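Local coordinates for protein arginase, mitochondrial (Medicago truncatula, PDB 6VSS) that hydrolyses L-arginine to urea and L-ornithine with two manganese ions per subunit, and also converts agmatine to putrescine, at residues 187-191 and 228-232; 215-221 and 237-242; 182-188 and 266-272; 75-79 and 281-285. All coordinates share one frame; numbering follows the deposited sequence.

Contact 3 (182-188 with 266-272) is the heart of the set: it joins two neighbouring strands of the parallel sheet and holds both manganese ions at their ends. Contact 1 (187-191 with 228-232) shares Pro-187 and Asp-188 with it, its centre about 13 Å away. Contact 2 (215-221 with 237-242) carries the sheet outward, its centre about 9 Å from that of contact 3, and is tied to contact 1 by a 2.8 Å salt bridge from Arg-229 NH1 to Glu-241 OE2. Contact 4 (75-79 with 281-285) borders the same site, its centre about 13 Å from that of contact 3; Glu-285 OE2 lies 3.0 Å from NE2 of His-186, whose ND1 binds manganese, a probable hydrogen bond.

Contact 1. Residues 187-191 and 228-232; sequences PDLYH and VREQV. With MN (manganese (II) ion), chain J.
Val-228 is the bump here, and its two methyls enter different hollows of the loop 187-191. CG1 settles among aliphatic carbons, 3.7 Å from CB of Pro-187 and close to CB of Leu-189. CG2 diverges from it and sits squarely over the centre of the Tyr-190 ring: a CH-pi contact with the methyl 4.0 Å from the ring centroid and only 8° off the normal. One helical turn on, CG2 of Val-232 meets CD1 of Leu-189 at 4.1 Å, the two side chains crossing at about a right angle.

Gln-231 supplies the polar clasp. Its chain bends at chi2 (-77°), which brings NE2 to Leu-189 O; the nitrogen donates at 3.0 Å, nearly in line with the carbonyl and close to the amide's own plane. CB of His-191 packs beside the same nitrogen.

Asp-188 turns its back on the helix: OD2 binds a manganese ion at 2.2 Å, while OD1 accepts from the metal-bound water. Asp-188, Leu-189 and Tyr-190 all belong to the L-ornithine site. The chemistry thus divides the loop, apolar packing and one hydrogen bond from a glutamine amide fixing its outer side while a carboxylate serves the metal on the inner.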
# COMPACT_ATOMS: atom_id res chain seq x y z
N PRO B 187 -8.32 -21.74 -19.45
CA PRO B 187 -9.46 -22.37 -20.12
C PRO B 187 -10.52 -22.92 -19.15
O PRO B 187 -11.63 -23.17 -19.59
CB PRO B 187 -8.81 -23.49 -20.97
CG PRO B 187 -7.35 -23.05 -21.15
CD PRO B 187 -7.01 -22.27 -19.88
N ASP B 188 -10.14 -23.24 -17.92
CA ASP B 188 -11.02 -23.92 -16.94
C ASP B 188 -11.65 -25.18 -17.54
O ASP B 188 -12.79 -25.48 -17.20
CB ASP B 188 -12.12 -22.98 -16.45
CG ASP B 188 -11.62 -21.84 -15.58
OD1 ASP B 188 -10.42 -21.88 -15.21
OD2 ASP B 188 -12.46 -20.97 -15.24
N LEU B 189 -10.84 -26.00 -18.23
CA LEU B 189 -11.32 -27.24 -18.91
C LEU B 189 -10.64 -28.51 -18.38
O LEU B 189 -10.84 -29.55 -19.00
CB LEU B 189 -11.06 -27.06 -20.41
CG LEU B 189 -12.17 -26.31 -21.13
CD1 LEU B 189 -11.69 -25.81 -22.50
CD2 LEU B 189 -13.40 -27.20 -21.29
N TYR B 190 -9.90 -28.46 -17.27
CA TYR B 190 -9.29 -29.67 -16.65
C TYR B 190 -10.33 -30.76 -16.40
O TYR B 190 -11.41 -30.46 -15.85
CB TYR B 190 -8.73 -29.35 -15.28
CG TYR B 190 -7.41 -28.66 -15.30
CD1 TYR B 190 -6.22 -29.38 -15.29
CD2 TYR B 190 -7.35 -27.27 -15.32
CE1 TYR B 190 -5.00 -28.72 -15.26
CE2 TYR B 190 -6.14 -26.60 -15.28
CZ TYR B 190 -4.97 -27.33 -15.27
OH TYR B 190 -3.79 -26.64 -15.29
N HIS B 191 -10.01 -32.01 -16.73
CA HIS B 191 -10.92 -33.15 -16.42
C HIS B 191 -10.88 -33.39 -14.91
O HIS B 191 -11.92 -33.72 -14.35
CB HIS B 191 -10.55 -34.42 -17.19
CG HIS B 191 -11.37 -35.60 -16.79
ND1 HIS B 191 -12.75 -35.63 -16.93
CD2 HIS B 191 -11.02 -36.80 -16.28
CE1 HIS B 191 -13.21 -36.79 -16.53
NE2 HIS B 191 -12.17 -37.52 -16.12
N VAL B 228 -4.92 -29.93 -21.43
CA VAL B 228 -6.17 -29.13 -21.59
C VAL B 228 -6.27 -28.74 -23.05
O VAL B 228 -7.40 -28.65 -23.54
CB VAL B 228 -6.17 -27.93 -20.62
CG1 VAL B 228 -7.17 -26.86 -21.00
CG2 VAL B 228 -6.41 -28.45 -19.21
N ARG B 229 -5.13 -28.63 -23.75
CA ARG B 229 -5.13 -28.51 -25.23
C ARG B 229 -5.87 -29.72 -25.80
O ARG B 229 -6.63 -29.50 -26.74
CB ARG B 229 -3.73 -28.30 -25.78
CG ARG B 229 -3.24 -26.88 -25.58
CD ARG B 229 -1.86 -26.71 -26.14
NE ARG B 229 -1.19 -25.49 -25.71
CZ ARG B 229 -1.35 -24.30 -26.27
NH1 ARG B 229 -2.23 -24.18 -27.25
NH2 ARG B 229 -0.65 -23.24 -25.87
N GLU B 230 -5.72 -30.91 -25.20
CA GLU B 230 -6.50 -32.12 -25.62
C GLU B 230 -7.99 -31.82 -25.43
O GLU B 230 -8.79 -32.20 -26.28
CB GLU B 230 -6.29 -33.40 -24.78
CG GLU B 230 -4.87 -33.96 -24.66
CD GLU B 230 -4.77 -35.22 -23.77
OE1 GLU B 230 -4.10 -35.18 -22.67
OE2 GLU B 230 -5.38 -36.26 -24.15
N GLN B 231 -8.33 -31.24 -24.28
CA GLN B 231 -9.75 -31.04 -23.88
C GLN B 231 -10.40 -30.09 -24.90
O GLN B 231 -11.49 -30.43 -25.41
CB GLN B 231 -9.83 -30.54 -22.43
CG GLN B 231 -9.48 -31.59 -21.40
CD GLN B 231 -10.61 -32.57 -21.17
OE1 GLN B 231 -10.77 -33.54 -21.89
NE2 GLN B 231 -11.40 -32.31 -20.14
N VAL B 232 -9.68 -29.01 -25.26
CA VAL B 232 -10.06 -28.01 -26.29
C VAL B 232 -10.40 -28.72 -27.60
O VAL B 232 -11.47 -28.46 -28.15
CB VAL B 232 -8.96 -26.97 -26.52
CG1 VAL B 232 -9.27 -26.08 -27.69
CG2 VAL B 232 -8.72 -26.13 -25.27
MN MN J . -11.79 -18.96 -14.80
O HOH W 1 -9.82 -19.43 -14.42

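Contact 2. Residues 215-221 and 237-242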
# COMPACT_ATOMS: atom_id res chain seq x y z
N ARG B 215 -21.35 -24.08 -28.69
CA ARG B 215 -20.13 -23.28 -28.86
C ARG B 215 -19.67 -22.77 -27.50
O ARG B 215 -20.50 -22.55 -26.58
CB ARG B 215 -20.40 -22.17 -29.86
CG ARG B 215 -20.78 -22.71 -31.23
CD ARG B 215 -20.90 -21.60 -32.25
NE ARG B 215 -19.64 -20.91 -32.42
CZ ARG B 215 -19.52 -19.67 -32.89
NH1 ARG B 215 -20.58 -18.96 -33.25
NH2 ARG B 215 -18.32 -19.15 -33.02
N LEU B 216 -18.36 -22.75 -27.33
CA LEU B 216 -17.69 -22.13 -26.17
C LEU B 216 -16.58 -21.30 -26.77
O LEU B 216 -15.60 -21.87 -27.25
CB LEU B 216 -17.16 -23.21 -25.25
CG LEU B 216 -16.16 -22.77 -24.18
CD1 LEU B 216 -16.67 -21.57 -23.39
CD2 LEU B 216 -15.87 -23.95 -23.26
N VAL B 217 -16.73 -20.00 -26.79
CA VAL B 217 -15.73 -19.10 -27.41
C VAL B 217 -14.93 -18.49 -26.28
O VAL B 217 -15.57 -17.82 -25.48
CB VAL B 217 -16.44 -18.04 -28.24
CG1 VAL B 217 -15.45 -17.11 -28.92
CG2 VAL B 217 -17.37 -18.69 -29.24
N GLN B 218 -13.64 -18.80 -26.19
CA GLN B 218 -12.80 -18.41 -25.04
C GLN B 218 -11.90 -17.29 -25.51
O GLN B 218 -11.26 -17.44 -26.56
CB GLN B 218 -11.97 -19.59 -24.52
CG GLN B 218 -12.80 -20.83 -24.26
CD GLN B 218 -12.08 -21.83 -23.38
OE1 GLN B 218 -11.01 -22.34 -23.71
NE2 GLN B 218 -12.64 -22.09 -22.21
N VAL B 219 -11.76 -16.25 -24.74
CA VAL B 219 -10.94 -15.07 -25.12
C VAL B 219 -10.08 -14.63 -23.93
O VAL B 219 -10.60 -14.52 -22.84
CB VAL B 219 -11.87 -13.95 -25.61
CG1 VAL B 219 -11.12 -12.68 -25.98
CG2 VAL B 219 -12.72 -14.42 -26.76
N GLY B 220 -8.81 -14.31 -24.19
CA GLY B 220 -7.80 -13.88 -23.22
C GLY B 220 -6.91 -15.01 -22.71
O GLY B 220 -6.09 -14.76 -21.82
N ILE B 221 -6.99 -16.18 -23.33
CA ILE B 221 -6.31 -17.39 -22.83
C ILE B 221 -4.79 -17.25 -23.02
O ILE B 221 -4.38 -16.93 -24.13
CB ILE B 221 -6.86 -18.64 -23.55
CG1 ILE B 221 -8.37 -18.75 -23.37
CG2 ILE B 221 -6.12 -19.87 -23.08
CD1 ILE B 221 -8.78 -19.10 -21.99
N VAL B 237 -13.81 -26.84 -28.65
CA VAL B 237 -13.82 -25.51 -27.99
C VAL B 237 -13.08 -24.54 -28.88
O VAL B 237 -12.00 -24.89 -29.36
CB VAL B 237 -13.16 -25.55 -26.61
CG1 VAL B 237 -13.10 -24.14 -25.99
CG2 VAL B 237 -13.87 -26.51 -25.67
N GLU B 238 -13.63 -23.35 -29.05
CA GLU B 238 -12.98 -22.28 -29.84
C GLU B 238 -12.10 -21.45 -28.91
O GLU B 238 -12.49 -20.33 -28.56
CB GLU B 238 -14.05 -21.42 -30.49
CG GLU B 238 -14.65 -22.08 -31.70
CD GLU B 238 -15.94 -21.41 -32.06
OE1 GLU B 238 -15.88 -20.27 -32.57
OE2 GLU B 238 -16.98 -22.01 -31.76
N THR B 239 -10.93 -21.95 -28.57
CA THR B 239 -10.02 -21.23 -27.64
C THR B 239 -9.24 -20.17 -28.41
O THR B 239 -8.43 -20.54 -29.23
CB THR B 239 -9.10 -22.22 -26.94
OG1 THR B 239 -9.96 -23.14 -26.26
CG2 THR B 239 -8.13 -21.56 -25.99
N HIS B 240 -9.37 -18.90 -28.07
CA HIS B 240 -8.51 -17.84 -28.64
C HIS B 240 -7.44 -17.44 -27.63
O HIS B 240 -7.79 -16.85 -26.60
CB HIS B 240 -9.37 -16.67 -29.12
CG HIS B 240 -10.35 -17.06 -30.16
ND1 HIS B 240 -10.05 -17.02 -31.50
CD2 HIS B 240 -11.61 -17.54 -30.09
CE1 HIS B 240 -11.08 -17.45 -32.21
NE2 HIS B 240 -12.03 -17.78 -31.39
N GLU B 241 -6.18 -17.66 -27.98
CA GLU B 241 -4.99 -17.33 -27.15
C GLU B 241 -4.51 -15.89 -27.40
O GLU B 241 -4.63 -15.39 -28.57
CB GLU B 241 -3.92 -18.37 -27.45
CG GLU B 241 -4.34 -19.76 -27.00
CD GLU B 241 -3.28 -20.82 -27.32
OE1 GLU B 241 -2.09 -20.61 -26.97
OE2 GLU B 241 -3.65 -21.86 -27.91
N MET B 242 -4.00 -15.23 -26.37
CA MET B 242 -3.48 -13.84 -26.51
C MET B 242 -2.41 -13.76 -27.61
O MET B 242 -2.33 -12.74 -28.27
CB MET B 242 -2.85 -13.34 -25.21
CG MET B 242 -3.84 -13.08 -24.10
SD MET B 242 -5.06 -11.82 -24.55
CE MET B 242 -4.05 -10.33 -24.62
O HOH W 2 -17.17 -24.15 -29.59
O HOH W 3 -7.50 -14.07 -26.84
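Arg-215 and Glu-238 close one end of a parallel strand pair, 215-219 beside 238-241, whose axes run 4.8 Å apart and only 7° from parallel. Going out along the arginine, CB and CG each lie 3.9 Å and CD 4.0 Å from Glu-238 OE2. The chain then bends at chi3 (62°), which turns the guanidinium side-on: NE donates to Glu-238 OE2 at 3.0 Å. CZ lies between the two bonds, and at the tip NH2 donates to Glu-238 OE1 at 2.7 Å. Both oxygens use their syn lone pairs, and the two flat groups are almost coplanar, 5° apart, a two-pronged salt bridge that fixes the rotation of each. A water joins the same OE2 to Leu-216 N.

Further along, the backbone ladder runs from Leu-216 O to Glu-238 N, then Glu-238 O to Gln-218 N and Gln-218 O to His-240 N. On the sheet face bearing Gln-218 and Thr-239, the hydroxyl OG1 of Thr-239 donates to OE1 of Gln-218 at 2.9 Å, and CG1 of Val-237 packs on that amide. NE2 of Gln-218 is taken by His-182 ND1 and Pro-187 O. After the corner at Gly-220, Met-242 N donates to Ile-221 O at 2.8 Å.

The pair forms the two strands of a beta-alpha-beta crossover. Its connecting helix 226-234 covers Val-237 and Thr-239, helix 245-252 lies on Val-219 and His-240, strand 178-183 flanks 213-221 on its other side, and 238-241 is the outermost strand within the chain.

Contact 3. Residues 182-188 and 266-272; sequences HFDAHPD and VSIDVDS. With MN (manganese (II) ion), chain I; MN (manganese (II) ion), chain J.
Strands ending in 182-183 and 266-269 run side by side in parallel, with His-182 opposite Ser-267 and Phe-183 opposite Ile-268. Phe-183 N donates to Ser-267 O, and Asp-269 N to Phe-183 O at 2.8 Å. Beyond their C-terminal ends the chains open into the binuclear manganese site of the arginase fold. Asp-184 OD1 and Asp-269 OD1 each accept from the backbone N two residues on, two Asx turns that shape these loops.

Asp-184 spans the pair of ions, OD1 on the manganese of chain I and OD2 on that of chain J, whereas Asp-269 bridges through a single atom, OD2, 2.1 Å from the former and 2.2 Å from the latter. The carboxylate planes of these two aspartates stand 63° apart. Asp-271 chelates the manganese of chain I with both oxygens, and Ala-185 N donates to its OD1 at 3.3 Å from above the carboxylate plane. His-186 ND1 binds the same ion, its NE2 hydrogen-bonded to Glu-285 OE2; His-160 and Asp-188 complete the manganese of chain J. A water bridges the metals.

His-182 is second shell. With its ring swung out anti to the backbone N (chi1 164°), it donates from NE2 to the anti lone pair of Asp-184 OD2 at 2.8 Å. With a leucine in its place, Asp-184 OD2 would probably lose this tie and the carboxylate would be less firmly oriented on the metals. On the opposite sheet face, CD1 of Phe-183 packs on CG1 of Ile-268. At the end of strand 266-269, Asp-269 O accepts from both Ser-272 N and Ser-272 OG, the hydroxyl at 2.7 Å.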
# COMPACT_ATOMS: atom_id res chain seq x y z
N HIS B 182 -16.72 -16.72 -23.16
CA HIS B 182 -16.02 -16.94 -21.88
C HIS B 182 -14.74 -16.14 -21.96
O HIS B 182 -13.90 -16.45 -22.83
CB HIS B 182 -15.88 -18.44 -21.66
CG HIS B 182 -14.88 -18.83 -20.61
ND1 HIS B 182 -14.09 -19.97 -20.74
CD2 HIS B 182 -14.59 -18.30 -19.40
CE1 HIS B 182 -13.38 -20.12 -19.64
NE2 HIS B 182 -13.65 -19.09 -18.82
N PHE B 183 -14.60 -15.14 -21.11
CA PHE B 183 -13.34 -14.36 -20.93
C PHE B 183 -12.57 -14.96 -19.76
O PHE B 183 -13.09 -15.07 -18.67
CB PHE B 183 -13.63 -12.89 -20.69
CG PHE B 183 -14.32 -12.21 -21.84
CD1 PHE B 183 -15.71 -12.13 -21.89
CD2 PHE B 183 -13.61 -11.54 -22.82
CE1 PHE B 183 -16.37 -11.47 -22.91
CE2 PHE B 183 -14.28 -10.89 -23.87
CZ PHE B 183 -15.65 -10.89 -23.91
N ASP B 184 -11.32 -15.30 -20.00
CA ASP B 184 -10.49 -15.91 -18.94
C ASP B 184 -9.01 -15.89 -19.34
O ASP B 184 -8.74 -15.99 -20.51
CB ASP B 184 -11.02 -17.32 -18.72
CG ASP B 184 -10.84 -17.81 -17.30
OD1 ASP B 184 -9.86 -17.43 -16.62
OD2 ASP B 184 -11.77 -18.47 -16.88
N ALA B 185 -8.08 -15.82 -18.39
CA ALA B 185 -6.67 -16.21 -18.62
C ALA B 185 -6.55 -17.73 -18.80
O ALA B 185 -5.56 -18.19 -19.46
CB ALA B 185 -5.79 -15.72 -17.50
N HIS B 186 -7.52 -18.50 -18.28
CA HIS B 186 -7.38 -19.96 -18.02
C HIS B 186 -8.54 -20.66 -18.69
O HIS B 186 -9.66 -20.19 -18.62
CB HIS B 186 -7.44 -20.29 -16.52
CG HIS B 186 -6.56 -19.44 -15.67
ND1 HIS B 186 -7.03 -18.32 -14.95
CD2 HIS B 186 -5.22 -19.53 -15.46
CE1 HIS B 186 -5.95 -17.76 -14.38
NE2 HIS B 186 -4.84 -18.49 -14.65
N PRO B 187 -8.32 -21.74 -19.45
CA PRO B 187 -9.46 -22.37 -20.12
C PRO B 187 -10.52 -22.92 -19.15
O PRO B 187 -11.63 -23.17 -19.59
CB PRO B 187 -8.81 -23.49 -20.97
CG PRO B 187 -7.35 -23.05 -21.15
CD PRO B 187 -7.01 -22.27 -19.88
N ASP B 188 -10.14 -23.24 -17.92
CA ASP B 188 -11.02 -23.92 -16.94
C ASP B 188 -11.65 -25.18 -17.54
O ASP B 188 -12.79 -25.48 -17.20
CB ASP B 188 -12.12 -22.98 -16.45
CG ASP B 188 -11.62 -21.84 -15.58
OD1 ASP B 188 -10.42 -21.88 -15.21
OD2 ASP B 188 -12.46 -20.97 -15.24
N VAL B 266 -22.78 -15.38 -21.07
CA VAL B 266 -21.50 -14.61 -21.08
C VAL B 266 -20.82 -14.72 -19.72
O VAL B 266 -21.33 -14.19 -18.76
CB VAL B 266 -21.66 -13.15 -21.48
CG1 VAL B 266 -20.30 -12.45 -21.50
CG2 VAL B 266 -22.33 -13.00 -22.85
N SER B 267 -19.70 -15.42 -19.64
CA SER B 267 -18.95 -15.66 -18.39
C SER B 267 -17.69 -14.79 -18.42
O SER B 267 -16.83 -14.99 -19.31
CB SER B 267 -18.64 -17.10 -18.26
OG SER B 267 -17.83 -17.33 -17.11
N ILE B 268 -17.57 -13.83 -17.54
CA ILE B 268 -16.36 -12.96 -17.48
C ILE B 268 -15.52 -13.32 -16.24
O ILE B 268 -15.95 -12.98 -15.08
CB ILE B 268 -16.74 -11.48 -17.53
CG1 ILE B 268 -17.86 -11.25 -18.57
CG2 ILE B 268 -15.48 -10.65 -17.76
CD1 ILE B 268 -18.21 -9.82 -18.87
N ASP B 269 -14.36 -13.95 -16.45
CA ASP B 269 -13.35 -14.09 -15.37
C ASP B 269 -12.48 -12.81 -15.36
O ASP B 269 -11.93 -12.45 -16.39
CB ASP B 269 -12.63 -15.42 -15.51
CG ASP B 269 -11.58 -15.69 -14.44
OD1 ASP B 269 -11.10 -14.68 -13.85
OD2 ASP B 269 -11.15 -16.86 -14.32
N VAL B 270 -12.50 -12.05 -14.26
CA VAL B 270 -11.76 -10.76 -14.09
C VAL B 270 -10.27 -10.99 -14.41
O VAL B 270 -9.65 -10.04 -14.89
CB VAL B 270 -11.95 -10.17 -12.68
CG1 VAL B 270 -11.16 -8.86 -12.50
CG2 VAL B 270 -13.42 -9.93 -12.38
N ASP B 271 -9.74 -12.21 -14.19
CA ASP B 271 -8.30 -12.50 -14.47
C ASP B 271 -8.06 -12.61 -15.97
O ASP B 271 -6.87 -12.58 -16.28
CB ASP B 271 -7.66 -13.67 -13.74
CG ASP B 271 -8.08 -15.06 -14.15
OD1 ASP B 271 -8.65 -15.26 -15.20
OD2 ASP B 271 -7.90 -15.91 -13.35
N SER B 272 -9.08 -12.52 -16.84
CA SER B 272 -8.90 -12.26 -18.29
C SER B 272 -8.11 -10.96 -18.50
O SER B 272 -7.29 -10.89 -19.41
CB SER B 272 -10.18 -12.23 -19.06
OG SER B 272 -11.05 -11.19 -18.65
MN MN I . -9.11 -17.38 -14.51
MN MN J . -11.79 -18.96 -14.80
O HOH W 1 -9.82 -19.43 -14.42

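Contact 4. Residues 75-79 and 281-285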
# COMPACT_ATOMS: atom_id res chain seq x y z
N SER B 75 -11.43 -22.64 -5.04
CA SER B 75 -10.21 -21.99 -5.58
C SER B 75 -8.98 -22.82 -5.19
O SER B 75 -8.96 -23.43 -4.09
CB SER B 75 -10.09 -20.57 -5.11
OG SER B 75 -11.25 -19.81 -5.39
N SER B 76 -7.97 -22.81 -6.04
CA SER B 76 -6.75 -23.64 -5.93
C SER B 76 -5.70 -22.89 -5.08
O SER B 76 -4.87 -23.57 -4.46
CB SER B 76 -6.23 -23.94 -7.32
OG SER B 76 -6.36 -22.79 -8.15
N PHE B 77 -5.77 -21.56 -5.00
CA PHE B 77 -4.67 -20.74 -4.41
C PHE B 77 -5.23 -19.82 -3.32
O PHE B 77 -4.61 -19.75 -2.29
CB PHE B 77 -3.94 -20.00 -5.54
CG PHE B 77 -2.96 -18.93 -5.15
CD1 PHE B 77 -1.75 -19.25 -4.56
CD2 PHE B 77 -3.25 -17.58 -5.39
CE1 PHE B 77 -0.86 -18.25 -4.21
CE2 PHE B 77 -2.36 -16.59 -5.03
CZ PHE B 77 -1.16 -16.92 -4.45
N HIS B 78 -6.31 -19.08 -3.59
CA HIS B 78 -6.82 -18.04 -2.66
C HIS B 78 -8.36 -17.96 -2.75
O HIS B 78 -8.91 -17.89 -3.88
CB HIS B 78 -6.07 -16.72 -2.94
CG HIS B 78 -6.22 -15.74 -1.84
ND1 HIS B 78 -7.46 -15.25 -1.48
CD2 HIS B 78 -5.32 -15.20 -0.97
CE1 HIS B 78 -7.31 -14.42 -0.46
NE2 HIS B 78 -6.00 -14.37 -0.12
N GLU B 79 -9.03 -18.00 -1.61
CA GLU B 79 -10.52 -18.07 -1.53
C GLU B 79 -11.19 -16.69 -1.38
O GLU B 79 -12.38 -16.67 -1.19
CB GLU B 79 -10.89 -18.96 -0.35
CG GLU B 79 -10.31 -20.37 -0.45
CD GLU B 79 -10.80 -21.39 0.56
OE1 GLU B 79 -11.72 -21.12 1.30
OE2 GLU B 79 -10.22 -22.45 0.60
N VAL B 281 -7.25 -10.18 -8.11
CA VAL B 281 -7.62 -11.57 -8.52
C VAL B 281 -6.70 -12.55 -7.79
O VAL B 281 -5.60 -12.11 -7.41
CB VAL B 281 -7.50 -11.77 -10.05
CG1 VAL B 281 -8.47 -10.87 -10.81
CG2 VAL B 281 -6.10 -11.53 -10.58
N SER B 282 -7.06 -13.82 -7.70
CA SER B 282 -6.20 -14.88 -7.14
C SER B 282 -5.02 -15.24 -8.08
O SER B 282 -3.92 -15.46 -7.56
CB SER B 282 -7.05 -16.12 -6.81
OG SER B 282 -7.97 -15.81 -5.76
N HIS B 283 -5.19 -15.25 -9.40
CA HIS B 283 -4.17 -15.78 -10.33
C HIS B 283 -3.70 -14.64 -11.21
O HIS B 283 -4.26 -14.48 -12.25
CB HIS B 283 -4.77 -16.93 -11.15
CG HIS B 283 -5.21 -18.04 -10.27
ND1 HIS B 283 -4.34 -19.04 -9.87
CD2 HIS B 283 -6.38 -18.26 -9.64
CE1 HIS B 283 -4.98 -19.86 -9.05
NE2 HIS B 283 -6.24 -19.40 -8.88
N HIS B 284 -2.68 -13.90 -10.82
CA HIS B 284 -2.05 -12.90 -11.71
C HIS B 284 -1.44 -13.61 -12.95
O HIS B 284 -0.65 -14.53 -12.76
CB HIS B 284 -1.04 -12.08 -10.95
CG HIS B 284 -1.62 -11.15 -9.97
ND1 HIS B 284 -1.00 -10.88 -8.76
CD2 HIS B 284 -2.74 -10.42 -9.97
CE1 HIS B 284 -1.76 -10.09 -8.05
NE2 HIS B 284 -2.81 -9.76 -8.78
N GLU B 285 -1.80 -13.25 -14.19
CA GLU B 285 -1.16 -13.83 -15.41
C GLU B 285 -0.78 -12.68 -16.33
O GLU B 285 -1.60 -12.21 -17.09
CB GLU B 285 -2.12 -14.78 -16.16
CG GLU B 285 -2.63 -15.93 -15.32
CD GLU B 285 -1.63 -17.04 -15.04
OE1 GLU B 285 -0.57 -17.04 -15.71
OE2 GLU B 285 -1.93 -17.91 -14.12
O HOH W 4 -7.53 -19.34 -6.33
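His-283 reaches toward the loop 75-79 with the CE1-NE2 end of its imidazole. Ser-76 OG lies at the edge of that ring, near its plane, 3.4 Å from CE1; the hydroxyl is hydrogen-bonded to His-200 NE2. CB of Phe-77 approaches the same CE1 obliquely at 3.7 Å. The phenyl and the imidazole also meet obliquely, their centroids 5.9 Å apart and their planes at 53°, with a chi1 of 169° carrying the phenyl to the Ser-282 side. There CD2 of Phe-77 approaches Ser-282 O obliquely.

Ser-282 faces His-78. The serine hydroxyl OG lies 3.5 Å from His-78 CB and is hydrogen-bonded to Asn-314 ND2, while the imidazole of His-78 leads off elsewhere, its ND1 bound to Gly-80 N.

A water ties the two loops together, accepting from His-78 N at 3.0 Å and hydrogen-bonded to His-283 NE2 at 2.9 Å. At the other nitrogen, ND1, His-283 is hydrogen-bonded to Ser-96 O of a neighbouring subunit. Were His-283 an alanine, that carbonyl and the water would probably lose their imidazole partner, and a gap would open beside Phe-77 CB.

His-283 also packs against the ring of His-186, a manganese ligand, and Ser-76 is part of the L-ornithine site, as is Ser-96, here contributed by the neighbouring subunit. The two loops therefore belong to the rim of the arginase active site, at a place where the adjoining subunit of the hexamer takes part in shaping the substrate pocket.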